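Local coordinates for putative exported protein (Bacteroides fragilis, PDB 4RAA) that is of unknown function but folds as a six-bladed beta-propeller and is probably exported from the cytoplasm, at residues Cys133-Glu138 / Gln187-Val192; Phe157-Thr162 / Val196-Pro201; Arg125-Ser130 / Leu142-Arg147; Leu204-Val209 / Pro216-Ser221. All blocks are in the same frame, centred on the assembly; numbering follows the deposited sequence.

In the fold
Following the chain from the N terminus, interaction 3 comes first and closes a short loop: residues 125-130 leave strand 121-126 of one sheet and meet 142-147 in the next. Interaction 1 opens inside that loop, at 133-138, and closes only at 187-192, so it crosses interaction 3. Interaction 2 opens at 157-162, after interaction 3 has closed, and ends beyond interaction 1 at 196-201; these two cross, and both tie the sheet running from strand 134-136 to strand 168-174 to the following one. Interaction 4, the hairpin pairing of 204-209 with 216-221, follows in series. Interactions 1 to 3 join successive sheets, while interaction 4 holds one sheet together.

Interaction 1 (Cys133-Glu138 / Gln187-Val192); sequences CCLQLE and QMIYKV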
loop_
_atom_site.group_PDB
_atom_site.type_symbol
_atom_site.label_atom_id
_atom_site.label_comp_id
_atom_site.label_asym_id
_atom_site.label_seq_id
_atom_site.Cartn_x
_atom_site.Cartn_y
_atom_site.Cartn_z
ATOM N N CYS A 133 11.887 0.236 11.953
ATOM C CA CYS A 133 12.994 -0.234 11.141
ATOM C C CYS A 133 12.659 -1.581 10.488
ATOM O O CYS A 133 12.000 -2.412 11.120
ATOM C CB CYS A 133 14.197 -0.263 12.092
ATOM S SG CYS A 133 15.301 -1.656 11.993
ATOM N N CYS A 134 13.094 -1.759 9.228
ATOM C CA CYS A 134 12.818 -2.957 8.413
ATOM C C CYS A 134 13.960 -3.323 7.456
ATOM O O CYS A 134 14.747 -2.462 7.078
ATOM C CB CYS A 134 11.532 -2.727 7.592
ATOM S SG CYS A 134 11.042 -4.021 6.410
ATOM N N LEU A 135 14.026 -4.601 7.069
ATOM C CA LEU A 135 15.017 -5.118 6.098
ATOM C C LEU A 135 14.501 -6.339 5.335
ATOM O O LEU A 135 13.805 -7.189 5.913
ATOM C CB LEU A 135 16.344 -5.473 6.780
ATOM C CG LEU A 135 17.434 -4.402 6.903
ATOM C CD1 LEU A 135 18.552 -4.959 7.769
ATOM C CD2 LEU A 135 17.975 -3.965 5.536
ATOM N N GLN A 136 14.866 -6.432 4.053
ATOM C CA GLN A 136 14.431 -7.546 3.212
ATOM C C GLN A 136 15.359 -8.736 3.427
ATOM O O GLN A 136 16.569 -8.607 3.267
ATOM C CB GLN A 136 14.404 -7.161 1.724
ATOM C CG GLN A 136 13.681 -8.197 0.868
ATOM C CD GLN A 136 13.487 -7.794 -0.585
ATOM O OE1 GLN A 136 14.375 -7.233 -1.215
ATOM N NE2 GLN A 136 12.331 -8.117 -1.128
ATOM N N LEU A 137 14.784 -9.880 3.799
ATOM C CA LEU A 137 15.525 -11.147 3.959
ATOM C C LEU A 137 15.836 -11.675 2.559
ATOM O O LEU A 137 15.067 -11.408 1.635
ATOM C CB LEU A 137 14.683 -12.181 4.712
ATOM C CG LEU A 137 14.254 -11.802 6.135
ATOM C CD1 LEU A 137 13.199 -12.776 6.650
ATOM C CD2 LEU A 137 15.450 -11.708 7.079
ATOM N N GLU A 138 16.919 -12.449 2.412
ATOM C CA GLU A 138 17.353 -12.958 1.087
ATOM C C GLU A 138 16.230 -13.652 0.295
ATOM O O GLU A 138 16.149 -13.489 -0.929
ATOM C CB GLU A 138 18.560 -13.902 1.184
ATOM C CG GLU A 138 19.293 -14.062 -0.157
ATOM C CD GLU A 138 20.109 -15.344 -0.303
ATOM O OE1 GLU A 138 20.284 -16.114 0.674
ATOM O OE2 GLU A 138 20.575 -15.586 -1.440
ATOM N N GLN A 187 17.928 1.588 15.155
ATOM C CA GLN A 187 18.205 0.584 14.109
ATOM C C GLN A 187 18.922 -0.599 14.810
ATOM O O GLN A 187 20.090 -0.482 15.188
ATOM C CB GLN A 187 19.092 1.220 13.015
ATOM C CG GLN A 187 19.370 0.390 11.766
ATOM C CD GLN A 187 18.217 0.338 10.791
ATOM O OE1 GLN A 187 17.393 1.253 10.729
ATOM N NE2 GLN A 187 18.168 -0.732 9.994
HETATM N N MSE A 188 18.231 -1.728 14.961
HETATM C CA MSE A 188 18.768 -2.943 15.646
HETATM C C MSE A 188 18.629 -4.181 14.779
HETATM O O MSE A 188 18.469 -5.307 15.268
HETATM C CB MSE A 188 18.180 -3.071 17.063
HETATM C CG MSE A 188 16.770 -3.671 17.244
HETATM SE SE MSE A 188 15.407 -2.766 16.159
HETATM C CE MSE A 188 15.056 -1.250 17.357
ATOM N N ILE A 189 18.720 -3.957 13.469
ATOM C CA ILE A 189 18.649 -4.989 12.448
ATOM C C ILE A 189 19.664 -4.581 11.383
ATOM O O ILE A 189 19.705 -3.390 11.002
ATOM C CB ILE A 189 17.265 -5.061 11.771
ATOM C CG1 ILE A 189 16.122 -4.972 12.786
ATOM C CG2 ILE A 189 17.137 -6.352 10.970
ATOM C CD1 ILE A 189 14.749 -5.020 12.146
ATOM N N TYR A 190 20.469 -5.541 10.915
ATOM C CA TYR A 190 21.474 -5.288 9.869
ATOM C C TYR A 190 21.797 -6.523 9.022
ATOM O O TYR A 190 21.414 -7.659 9.365
ATOM C CB TYR A 190 22.759 -4.689 10.475
ATOM C CG TYR A 190 23.522 -5.574 11.445
ATOM C CD1 TYR A 190 24.364 -6.584 10.975
ATOM C CD2 TYR A 190 23.446 -5.372 12.840
ATOM C CE1 TYR A 190 25.078 -7.399 11.841
ATOM C CE2 TYR A 190 24.169 -6.185 13.722
ATOM C CZ TYR A 190 24.987 -7.197 13.207
ATOM O OH TYR A 190 25.720 -8.028 14.014
ATOM N N LYS A 191 22.512 -6.267 7.921
ATOM C CA LYS A 191 22.962 -7.290 6.987
ATOM C C LYS A 191 24.488 -7.462 6.991
ATOM O O LYS A 191 25.237 -6.530 7.330
ATOM C CB LYS A 191 22.491 -6.990 5.551
ATOM C CG LYS A 191 21.015 -7.280 5.281
ATOM C CD LYS A 191 20.676 -7.403 3.789
ATOM C CE LYS A 191 20.856 -6.094 3.025
ATOM N NZ LYS A 191 20.456 -6.225 1.597
ATOM N N VAL A 192 24.909 -8.689 6.673
ATOM C CA VAL A 192 26.309 -9.080 6.464
ATOM C C VAL A 192 26.184 -10.084 5.322
ATOM O O VAL A 192 25.793 -11.247 5.538
ATOM C CB VAL A 192 26.985 -9.700 7.708
ATOM C CG1 VAL A 192 28.401 -10.174 7.377
ATOM C CG2 VAL A 192 27.010 -8.698 8.865
#
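Cys133 points its sulfur at Ile189, where SG packs 3.4 Å from CD1. The same sulfur touches the carboxamide of Gln187, with NE2 3.6 Å away, and the selenium of the selenomethionine Met188 lies 4.3 Å from SG. Gln187 has CG anti to its backbone N (chi1 -174°) and then bends at chi2, which folds the amide back along its own segment: NE2 donates to Ile189 O at 3.2 Å, while OE1 is bonded to Ser91 OG. With both ends of the amide gripped, its orientation beside Cys133 is set. Two residues on, Leu135 reaches across with CD1, which sits 3.8 Å from CG2 of Ile189 and 3.6 Å from CA of Tyr190. Beyond it Gln136 contributes mainly its backbone, its carbonyl O being 4.3 Å from CD of Lys191. No hydrogen bond spans the contact; the two strands run at 28° to each other and meet mainly through side chains. Strand 134-136 is an outermost strand of its sheet, hydrogen-bonded to 142-145, and 189-192 is likewise outermost in the next, bonded to 195-200. Strand 85-94 of the preceding sheet touches Cys133 and Leu135, as expected where propeller blades pack side by side.

Interaction 2 (Phe157-Thr162 / Val196-Pro201); sequences FYFVVT and VFAYTP
Thr200 stands its methyl over the middle of the Tyr158 ring: CG2 is 3.4 Å from the ring centroid and 15° off the normal, a CH-pi contact with the two side chains crossing at about a right angle. The threonine torsion explains this, since CG2 lies anti to the carbonyl carbon while OG1 takes the place between N and C (chi1 64°), leaving the methyl to meet the ring. Pro201 adds a looser touch, its CD 4.3 Å from CE1 of Tyr158. Phe159 is addressed similarly but less centrally. Ala198 CB sits above its face, displaced toward the rim, 3.9 Å from the centroid and nearest CZ. At the edge of this ring, in its plane, lies Tyr199 O, 3.7 Å from CZ. Met173 and Ile189 also touch Phe159, which sits in the seam between two blades; Tyr158 is partly exposed. The axes of strands 159-162 and 196-200 pass 10.3 Å apart at their closest, and no hydrogen bond joins the segments. Cohesion therefore probably rests on burial of apolar surface, dispersion and weak CH-pi attraction, perhaps with a small electrostatic gain where the carbonyl oxygen of Tyr199 lies at the slightly positive edge of Phe159.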
loop_
_atom_site.group_PDB
_atom_site.type_symbol
_atom_site.label_atom_id
_atom_site.label_comp_id
_atom_site.label_asym_id
_atom_site.label_seq_id
_atom_site.Cartn_x
_atom_site.Cartn_y
_atom_site.Cartn_z
ATOM N N PHE A 157 6.422 -9.949 21.248
ATOM C CA PHE A 157 7.621 -10.305 20.487
ATOM C C PHE A 157 8.434 -9.060 20.163
ATOM O O PHE A 157 7.894 -7.945 20.146
ATOM C CB PHE A 157 7.243 -11.029 19.202
ATOM C CG PHE A 157 6.663 -12.391 19.421
ATOM C CD1 PHE A 157 5.286 -12.564 19.596
ATOM C CD2 PHE A 157 7.483 -13.522 19.420
ATOM C CE1 PHE A 157 4.740 -13.842 19.778
ATOM C CE2 PHE A 157 6.942 -14.805 19.605
ATOM C CZ PHE A 157 5.569 -14.965 19.784
ATOM N N TYR A 158 9.729 -9.258 19.921
ATOM C CA TYR A 158 10.633 -8.154 19.551
ATOM C C TYR A 158 10.575 -7.826 18.051
ATOM O O TYR A 158 10.594 -6.646 17.685
ATOM C CB TYR A 158 12.078 -8.435 19.986
ATOM C CG TYR A 158 12.380 -8.085 21.427
ATOM C CD1 TYR A 158 12.448 -6.755 21.827
ATOM C CD2 TYR A 158 12.661 -9.071 22.378
ATOM C CE1 TYR A 158 12.736 -6.411 23.139
ATOM C CE2 TYR A 158 12.972 -8.736 23.696
ATOM C CZ TYR A 158 13.004 -7.403 24.072
ATOM O OH TYR A 158 13.298 -7.043 25.370
ATOM N N PHE A 159 10.505 -8.862 17.203
ATOM C CA PHE A 159 10.460 -8.726 15.726
ATOM C C PHE A 159 9.355 -9.573 15.113
ATOM O O PHE A 159 8.797 -10.453 15.767
ATOM C CB PHE A 159 11.787 -9.166 15.098
ATOM C CG PHE A 159 12.994 -8.527 15.720
ATOM C CD1 PHE A 159 13.478 -7.310 15.248
ATOM C CD2 PHE A 159 13.652 -9.147 16.788
ATOM C CE1 PHE A 159 14.587 -6.718 15.834
ATOM C CE2 PHE A 159 14.765 -8.567 17.372
ATOM C CZ PHE A 159 15.226 -7.348 16.898
ATOM N N VAL A 160 9.077 -9.311 13.839
ATOM C CA VAL A 160 8.050 -10.041 13.080
ATOM C C VAL A 160 8.427 -10.126 11.600
ATOM O O VAL A 160 8.909 -9.156 11.034
ATOM C CB VAL A 160 6.640 -9.404 13.266
ATOM C CG1 VAL A 160 6.587 -7.964 12.774
ATOM C CG2 VAL A 160 5.549 -10.236 12.591
ATOM N N VAL A 161 8.197 -11.289 10.987
ATOM C CA VAL A 161 8.489 -11.498 9.572
ATOM C C VAL A 161 7.173 -11.483 8.805
ATOM O O VAL A 161 6.251 -12.205 9.176
ATOM C CB VAL A 161 9.247 -12.811 9.339
ATOM C CG1 VAL A 161 9.527 -13.020 7.846
ATOM C CG2 VAL A 161 10.542 -12.804 10.151
ATOM N N THR A 162 7.098 -10.655 7.758
ATOM C CA THR A 162 5.903 -10.539 6.906
ATOM C C THR A 162 6.255 -10.763 5.453
ATOM O O THR A 162 7.416 -10.592 5.060
ATOM C CB THR A 162 5.241 -9.137 6.968
ATOM O OG1 THR A 162 5.929 -8.202 6.117
ATOM C CG2 THR A 162 5.169 -8.615 8.393
ATOM N N VAL A 196 20.591 -11.625 7.473
ATOM C CA VAL A 196 20.041 -10.548 8.271
ATOM C C VAL A 196 20.191 -10.944 9.740
ATOM O O VAL A 196 19.866 -12.058 10.127
ATOM C CB VAL A 196 18.564 -10.297 7.920
ATOM C CG1 VAL A 196 18.076 -8.998 8.560
ATOM C CG2 VAL A 196 18.396 -10.228 6.405
ATOM N N PHE A 197 20.688 -10.011 10.542
ATOM C CA PHE A 197 20.917 -10.222 11.965
ATOM C C PHE A 197 20.108 -9.224 12.772
ATOM O O PHE A 197 19.742 -8.170 12.258
ATOM C CB PHE A 197 22.403 -10.095 12.268
ATOM C CG PHE A 197 23.240 -11.110 11.554
ATOM C CD1 PHE A 197 23.610 -10.911 10.224
ATOM C CD2 PHE A 197 23.647 -12.275 12.197
ATOM C CE1 PHE A 197 24.372 -11.858 9.548
ATOM C CE2 PHE A 197 24.412 -13.227 11.526
ATOM C CZ PHE A 197 24.776 -13.018 10.200
ATOM N N ALA A 198 19.826 -9.572 14.025
ATOM C CA ALA A 198 19.025 -8.724 14.924
ATOM C C ALA A 198 19.428 -8.901 16.389
ATOM O O ALA A 198 20.040 -9.917 16.743
ATOM C CB ALA A 198 17.538 -9.012 14.731
ATOM N N TYR A 199 19.097 -7.908 17.221
ATOM C CA TYR A 199 19.414 -7.945 18.660
ATOM C C TYR A 199 18.557 -7.001 19.502
ATOM O O TYR A 199 18.010 -6.023 18.983
ATOM C CB TYR A 199 20.900 -7.656 18.893
ATOM C CG TYR A 199 21.369 -6.303 18.420
ATOM C CD1 TYR A 199 21.795 -6.103 17.107
ATOM C CD2 TYR A 199 21.402 -5.212 19.296
ATOM C CE1 TYR A 199 22.230 -4.849 16.678
ATOM C CE2 TYR A 199 21.832 -3.952 18.880
ATOM C CZ TYR A 199 22.248 -3.776 17.574
ATOM O OH TYR A 199 22.672 -2.536 17.185
ATOM N N THR A 200 18.491 -7.292 20.805
ATOM C CA THR A 200 17.654 -6.557 21.765
ATOM C C THR A 200 18.485 -5.911 22.873
ATOM O O THR A 200 19.623 -6.329 23.109
ATOM C CB THR A 200 16.612 -7.493 22.398
ATOM O OG1 THR A 200 17.267 -8.500 23.165
ATOM C CG2 THR A 200 15.749 -8.150 21.326
ATOM N N PRO A 201 17.914 -4.905 23.574
ATOM C CA PRO A 201 18.725 -4.244 24.607
ATOM C C PRO A 201 19.060 -5.043 25.859
ATOM O O PRO A 201 20.002 -4.638 26.542
ATOM C CB PRO A 201 17.898 -2.998 24.985
ATOM C CG PRO A 201 16.729 -2.968 24.058
ATOM C CD PRO A 201 16.544 -4.355 23.541
#

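Interaction 3 (Arg125-Ser130 / Leu142-Arg147); sequences RRLPFS and LLWNSR. With PO4 (phosphate ion), chain B.
Phe129 and Trp144 form the tight part, a T-shaped pair in which the phenyl edge meets the indole face, centroids 5.3 Å apart (to the five-membered ring) and planes at 75°. Phe129 reaches it with CG between backbone N and carbonyl carbon (chi1 39°). Pro128 lies over the same indole face, its CD 4.0 Å from CH2 of Trp144, and Leu127 CD2 comes 4.1 Å from CZ3. The bond from NE1 to Thr162 OG1 helps set the indole's rotation. Here the chain passes from strand 121-126 of one propeller blade toward the next, where 142-145 carries Trp144. The looser side begins at Ser130: Arg147 N donates to Ser130 O and Ser130 OG to Arg147 O, each 3.0 Å, each donor well above the carbonyl plane. Arg147 is exposed. Beside 125-130, between the two subunits, a phosphate, probably from the crystallisation liquor, takes bonds from Arg125 NH2 to O4 (2.7 Å), NE to O3 (3.2 Å) and, weakly, Arg126 NH2 to O2; Arg125 NE and Arg126 N of the second subunit bind it too.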
loop_
_atom_site.group_PDB
_atom_site.type_symbol
_atom_site.label_atom_id
_atom_site.label_comp_id
_atom_site.label_asym_id
_atom_site.label_seq_id
_atom_site.Cartn_x
_atom_site.Cartn_y
_atom_site.Cartn_z
ATOM N N ARG A 125 2.425 3.390 1.156
ATOM C CA ARG A 125 1.501 2.504 1.869
ATOM C C ARG A 125 1.551 2.812 3.351
ATOM O O ARG A 125 2.504 3.430 3.815
ATOM C CB ARG A 125 1.922 1.055 1.696
ATOM C CG ARG A 125 1.943 0.573 0.270
ATOM C CD ARG A 125 2.332 -0.899 0.237
ATOM N NE ARG A 125 1.383 -1.739 0.967
ATOM C CZ ARG A 125 1.597 -2.991 1.357
ATOM N NH1 ARG A 125 2.753 -3.612 1.115
ATOM N NH2 ARG A 125 0.644 -3.633 2.030
ATOM N N ARG A 126 0.550 2.348 4.094
ATOM C CA ARG A 126 0.532 2.535 5.546
ATOM C C ARG A 126 1.346 1.443 6.207
ATOM O O ARG A 126 1.399 0.311 5.708
ATOM C CB ARG A 126 -0.881 2.487 6.109
ATOM C CG ARG A 126 -1.743 3.619 5.622
ATOM C CD ARG A 126 -3.161 3.481 6.118
ATOM N NE ARG A 126 -3.821 2.269 5.635
ATOM C CZ ARG A 126 -5.075 1.921 5.925
ATOM N NH1 ARG A 126 -5.847 2.695 6.696
ATOM N NH2 ARG A 126 -5.572 0.783 5.425
ATOM N N LEU A 127 1.972 1.794 7.334
ATOM C CA LEU A 127 2.703 0.835 8.133
ATOM C C LEU A 127 1.677 -0.156 8.632
ATOM O O LEU A 127 0.593 0.255 9.037
ATOM C CB LEU A 127 3.355 1.466 9.363
ATOM C CG LEU A 127 4.499 2.469 9.248
ATOM C CD1 LEU A 127 4.837 2.953 10.649
ATOM C CD2 LEU A 127 5.735 1.884 8.570
ATOM N N PRO A 128 2.007 -1.455 8.593
ATOM C CA PRO A 128 1.057 -2.465 9.059
ATOM C C PRO A 128 0.803 -2.479 10.587
ATOM O O PRO A 128 -0.230 -2.997 11.035
ATOM C CB PRO A 128 1.712 -3.771 8.603
ATOM C CG PRO A 128 3.176 -3.470 8.600
ATOM C CD PRO A 128 3.301 -2.047 8.197
ATOM N N PHE A 129 1.742 -1.920 11.353
ATOM C CA PHE A 129 1.703 -1.892 12.824
ATOM C C PHE A 129 2.760 -0.910 13.348
ATOM O O PHE A 129 3.482 -0.313 12.548
ATOM C CB PHE A 129 1.937 -3.322 13.373
ATOM C CG PHE A 129 2.970 -4.117 12.605
ATOM C CD1 PHE A 129 4.333 -3.818 12.704
ATOM C CD2 PHE A 129 2.580 -5.183 11.787
ATOM C CE1 PHE A 129 5.284 -4.544 11.995
ATOM C CE2 PHE A 129 3.531 -5.928 11.080
ATOM C CZ PHE A 129 4.887 -5.596 11.178
ATOM N N SER A 130 2.861 -0.744 14.668
ATOM C CA SER A 130 3.877 0.153 15.255
ATOM C C SER A 130 5.281 -0.446 15.063
ATOM O O SER A 130 5.590 -1.511 15.608
ATOM C CB SER A 130 3.612 0.411 16.732
ATOM O OG SER A 130 4.583 1.295 17.276
ATOM N N LEU A 142 10.078 -9.699 4.530
ATOM C CA LEU A 142 10.519 -8.500 5.233
ATOM C C LEU A 142 10.619 -8.743 6.733
ATOM O O LEU A 142 9.710 -9.337 7.308
ATOM C CB LEU A 142 9.505 -7.382 4.953
ATOM C CG LEU A 142 9.155 -7.150 3.468
ATOM C CD1 LEU A 142 7.946 -6.234 3.335
ATOM C CD2 LEU A 142 10.353 -6.619 2.687
ATOM N N LEU A 143 11.728 -8.309 7.347
ATOM C CA LEU A 143 11.916 -8.378 8.806
ATOM C C LEU A 143 11.694 -6.977 9.340
ATOM O O LEU A 143 12.384 -6.057 8.917
ATOM C CB LEU A 143 13.321 -8.848 9.195
ATOM C CG LEU A 143 13.650 -8.939 10.701
ATOM C CD1 LEU A 143 12.755 -9.947 11.413
ATOM C CD2 LEU A 143 15.112 -9.297 10.922
ATOM N N TRP A 144 10.726 -6.835 10.247
ATOM C CA TRP A 144 10.393 -5.573 10.921
ATOM C C TRP A 144 10.577 -5.766 12.426
ATOM O O TRP A 144 10.475 -6.901 12.919
ATOM C CB TRP A 144 8.915 -5.223 10.743
ATOM C CG TRP A 144 8.374 -5.165 9.375
ATOM C CD1 TRP A 144 8.025 -6.224 8.579
ATOM C CD2 TRP A 144 7.990 -3.990 8.673
ATOM N NE1 TRP A 144 7.492 -5.772 7.399
ATOM C CE2 TRP A 144 7.454 -4.404 7.429
ATOM C CE3 TRP A 144 8.060 -2.618 8.964
ATOM C CZ2 TRP A 144 6.994 -3.500 6.475
ATOM C CZ3 TRP A 144 7.607 -1.710 8.015
ATOM C CH2 TRP A 144 7.072 -2.160 6.775
ATOM N N ASN A 145 10.808 -4.664 13.147
ATOM C CA ASN A 145 10.867 -4.702 14.606
ATOM C C ASN A 145 9.461 -4.371 15.110
ATOM O O ASN A 145 8.699 -3.717 14.401
ATOM C CB ASN A 145 11.957 -3.766 15.181
ATOM C CG ASN A 145 11.569 -2.281 15.177
ATOM O OD1 ASN A 145 11.115 -1.734 14.171
ATOM N ND2 ASN A 145 11.789 -1.619 16.298
ATOM N N SER A 146 9.125 -4.841 16.315
ATOM C CA SER A 146 7.817 -4.593 16.958
ATOM C C SER A 146 7.916 -3.565 18.093
ATOM O O SER A 146 8.431 -3.889 19.160
ATOM C CB SER A 146 7.236 -5.906 17.514
ATOM O OG SER A 146 6.151 -5.670 18.411
ATOM N N ARG A 147 7.397 -2.355 17.867
ATOM C CA ARG A 147 7.355 -1.289 18.892
ATOM C C ARG A 147 5.975 -1.223 19.595
ATOM O O ARG A 147 5.420 -0.131 19.787
ATOM C CB ARG A 147 7.739 0.076 18.290
ATOM C CG ARG A 147 9.146 0.125 17.725
ATOM C CD ARG A 147 9.695 1.540 17.567
ATOM N NE ARG A 147 10.008 2.195 18.855
ATOM C CZ ARG A 147 9.242 3.069 19.529
ATOM N NH1 ARG A 147 8.047 3.466 19.067
ATOM N NH2 ARG A 147 9.682 3.569 20.694
HETATM P P PO4 B . -1.801 -0.951 3.087
HETATM O O1 PO4 B . -1.057 -0.725 4.383
HETATM O O2 PO4 B . -3.264 -0.588 3.254
HETATM O O3 PO4 B . -1.213 -0.098 1.989
HETATM O O4 PO4 B . -1.643 -2.404 2.708
#

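Interaction 4 (Leu204-Val209 / Pro216-Ser221); sequences LTIYRV and PAHSFS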
loop_
_atom_site.group_PDB
_atom_site.type_symbol
_atom_site.label_atom_id
_atom_site.label_comp_id
_atom_site.label_asym_id
_atom_site.label_seq_id
_atom_site.Cartn_x
_atom_site.Cartn_y
_atom_site.Cartn_z
ATOM N N LEU A 204 22.632 -9.934 25.442
ATOM C CA LEU A 204 23.921 -9.768 24.752
ATOM C C LEU A 204 24.170 -10.922 23.789
ATOM O O LEU A 204 25.077 -11.737 23.982
ATOM C CB LEU A 204 25.068 -9.639 25.758
ATOM C CG LEU A 204 25.033 -8.389 26.628
ATOM C CD1 LEU A 204 26.076 -8.499 27.737
ATOM C CD2 LEU A 204 25.231 -7.122 25.795
ATOM N N THR A 205 23.347 -10.962 22.743
ATOM C CA THR A 205 23.376 -12.002 21.726
ATOM C C THR A 205 22.881 -11.415 20.409
ATOM O O THR A 205 21.898 -10.672 20.397
ATOM C CB THR A 205 22.482 -13.209 22.103
ATOM O OG1 THR A 205 22.827 -13.694 23.406
ATOM C CG2 THR A 205 22.633 -14.357 21.089
ATOM N N ILE A 206 23.589 -11.720 19.327
ATOM C CA ILE A 206 23.188 -11.335 17.973
ATOM C C ILE A 206 22.685 -12.608 17.313
ATOM O O ILE A 206 23.411 -13.610 17.269
ATOM C CB ILE A 206 24.343 -10.692 17.191
ATOM C CG1 ILE A 206 24.584 -9.308 17.786
ATOM C CG2 ILE A 206 24.002 -10.576 15.700
ATOM C CD1 ILE A 206 25.805 -8.605 17.280
ATOM N N TYR A 207 21.453 -12.547 16.804
ATOM C CA TYR A 207 20.789 -13.680 16.163
ATOM C C TYR A 207 20.701 -13.460 14.663
ATOM O O TYR A 207 20.390 -12.369 14.230
ATOM C CB TYR A 207 19.371 -13.854 16.730
ATOM C CG TYR A 207 19.310 -14.101 18.224
ATOM C CD1 TYR A 207 19.246 -13.030 19.127
ATOM C CD2 TYR A 207 19.307 -15.405 18.744
ATOM C CE1 TYR A 207 19.186 -13.247 20.500
ATOM C CE2 TYR A 207 19.249 -15.633 20.117
ATOM C CZ TYR A 207 19.188 -14.554 20.986
ATOM O OH TYR A 207 19.135 -14.767 22.330
ATOM N N ARG A 208 20.991 -14.505 13.888
ATOM C CA ARG A 208 20.836 -14.499 12.429
ATOM C C ARG A 208 19.374 -14.875 12.259
ATOM O O ARG A 208 18.986 -15.958 12.683
ATOM C CB ARG A 208 21.748 -15.552 11.797
ATOM C CG ARG A 208 21.852 -15.514 10.279
ATOM C CD ARG A 208 22.629 -16.728 9.791
ATOM N NE ARG A 208 21.773 -17.909 9.794
ATOM C CZ ARG A 208 22.175 -19.185 9.894
ATOM N NH1 ARG A 208 23.461 -19.532 10.063
ATOM N NH2 ARG A 208 21.250 -20.146 9.861
ATOM N N VAL A 209 18.562 -13.977 11.700
ATOM C CA VAL A 209 17.109 -14.199 11.552
ATOM C C VAL A 209 16.689 -14.420 10.106
ATOM O O VAL A 209 16.911 -13.553 9.266
ATOM C CB VAL A 209 16.278 -13.003 12.087
ATOM C CG1 VAL A 209 14.768 -13.291 11.977
ATOM C CG2 VAL A 209 16.680 -12.661 13.525
ATOM N N PRO A 216 21.637 -18.123 17.086
ATOM C CA PRO A 216 22.599 -17.127 17.577
ATOM C C PRO A 216 23.899 -17.182 16.776
ATOM O O PRO A 216 24.314 -18.274 16.398
ATOM C CB PRO A 216 22.821 -17.542 19.037
ATOM C CG PRO A 216 22.555 -19.009 19.059
ATOM C CD PRO A 216 21.487 -19.248 18.032
ATOM N N ALA A 217 24.471 -16.011 16.481
ATOM C CA ALA A 217 25.725 -15.853 15.727
ATOM C C ALA A 217 26.895 -15.317 16.585
ATOM O O ALA A 217 28.044 -15.680 16.345
ATOM C CB ALA A 217 25.492 -14.948 14.529
ATOM N N HIS A 218 26.615 -14.425 17.532
ATOM C CA HIS A 218 27.633 -13.903 18.470
ATOM C C HIS A 218 26.991 -13.663 19.827
ATOM O O HIS A 218 25.822 -13.303 19.883
ATOM C CB HIS A 218 28.228 -12.548 18.012
ATOM C CG HIS A 218 28.678 -12.512 16.583
ATOM N ND1 HIS A 218 29.914 -12.962 16.175
ATOM C CD2 HIS A 218 28.055 -12.070 15.465
ATOM C CE1 HIS A 218 30.032 -12.805 14.869
ATOM N NE2 HIS A 218 28.917 -12.264 14.415
ATOM N N SER A 219 27.740 -13.889 20.904
ATOM C CA SER A 219 27.302 -13.533 22.264
ATOM C C SER A 219 28.435 -12.738 22.937
ATOM O O SER A 219 29.616 -12.992 22.676
ATOM C CB SER A 219 26.869 -14.747 23.089
ATOM O OG SER A 219 27.946 -15.624 23.342
ATOM N N PHE A 220 28.069 -11.770 23.772
ATOM C CA PHE A 220 29.042 -10.900 24.430
ATOM C C PHE A 220 29.008 -10.993 25.948
ATOM O O PHE A 220 28.008 -11.369 26.552
ATOM C CB PHE A 220 28.804 -9.443 24.043
ATOM C CG PHE A 220 28.617 -9.230 22.570
ATOM C CD1 PHE A 220 29.709 -9.290 21.708
ATOM C CD2 PHE A 220 27.347 -8.963 22.035
ATOM C CE1 PHE A 220 29.553 -9.094 20.337
ATOM C CE2 PHE A 220 27.180 -8.770 20.662
ATOM C CZ PHE A 220 28.292 -8.835 19.811
ATOM N N SER A 221 30.149 -10.673 26.536
ATOM C CA SER A 221 30.316 -10.545 27.977
ATOM C C SER A 221 31.359 -9.439 28.144
ATOM O O SER A 221 32.307 -9.355 27.349
ATOM C CB SER A 221 30.773 -11.853 28.629
ATOM O OG SER A 221 32.057 -12.225 28.171
#
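Strands 204-209 and 216-221 run antiparallel at 162°, paired through Thr205-Ser219, Ile206-His218 and Tyr207-Pro216, with a classic beta bulge where Ala217 and His218 both face Ile206. Ile206 O takes the shorter bond from Ala217 N (2.7 Å) and a weak one from His218 N (3.3 Å), Ile206 N donates to His218 O at 2.8 Å, and Phe220 N to Leu204 O at 3.0 Å. The hairpin lies in the outer part of a propeller blade, between strands 195-200 and 10-13. On the side carrying Ile206, its CD1 meets the Phe220 ring edge, in plane, 3.6 Å from CZ, and His218 NE2 bonds to Glu261. On the other side, Thr205 has CG2 anti to the backbone N (chi1 -53°, measured to OG1), placing it 3.8 Å from Pro216 CB and over one face of the Tyr207 ring, toward its rim; the tyrosine hydroxyl bonds to Asp203. Because Pro216 occupies a non-hydrogen-bonded pair, its missing N-H is not needed toward Tyr207, and the bulge lets one carbonyl serve two donors.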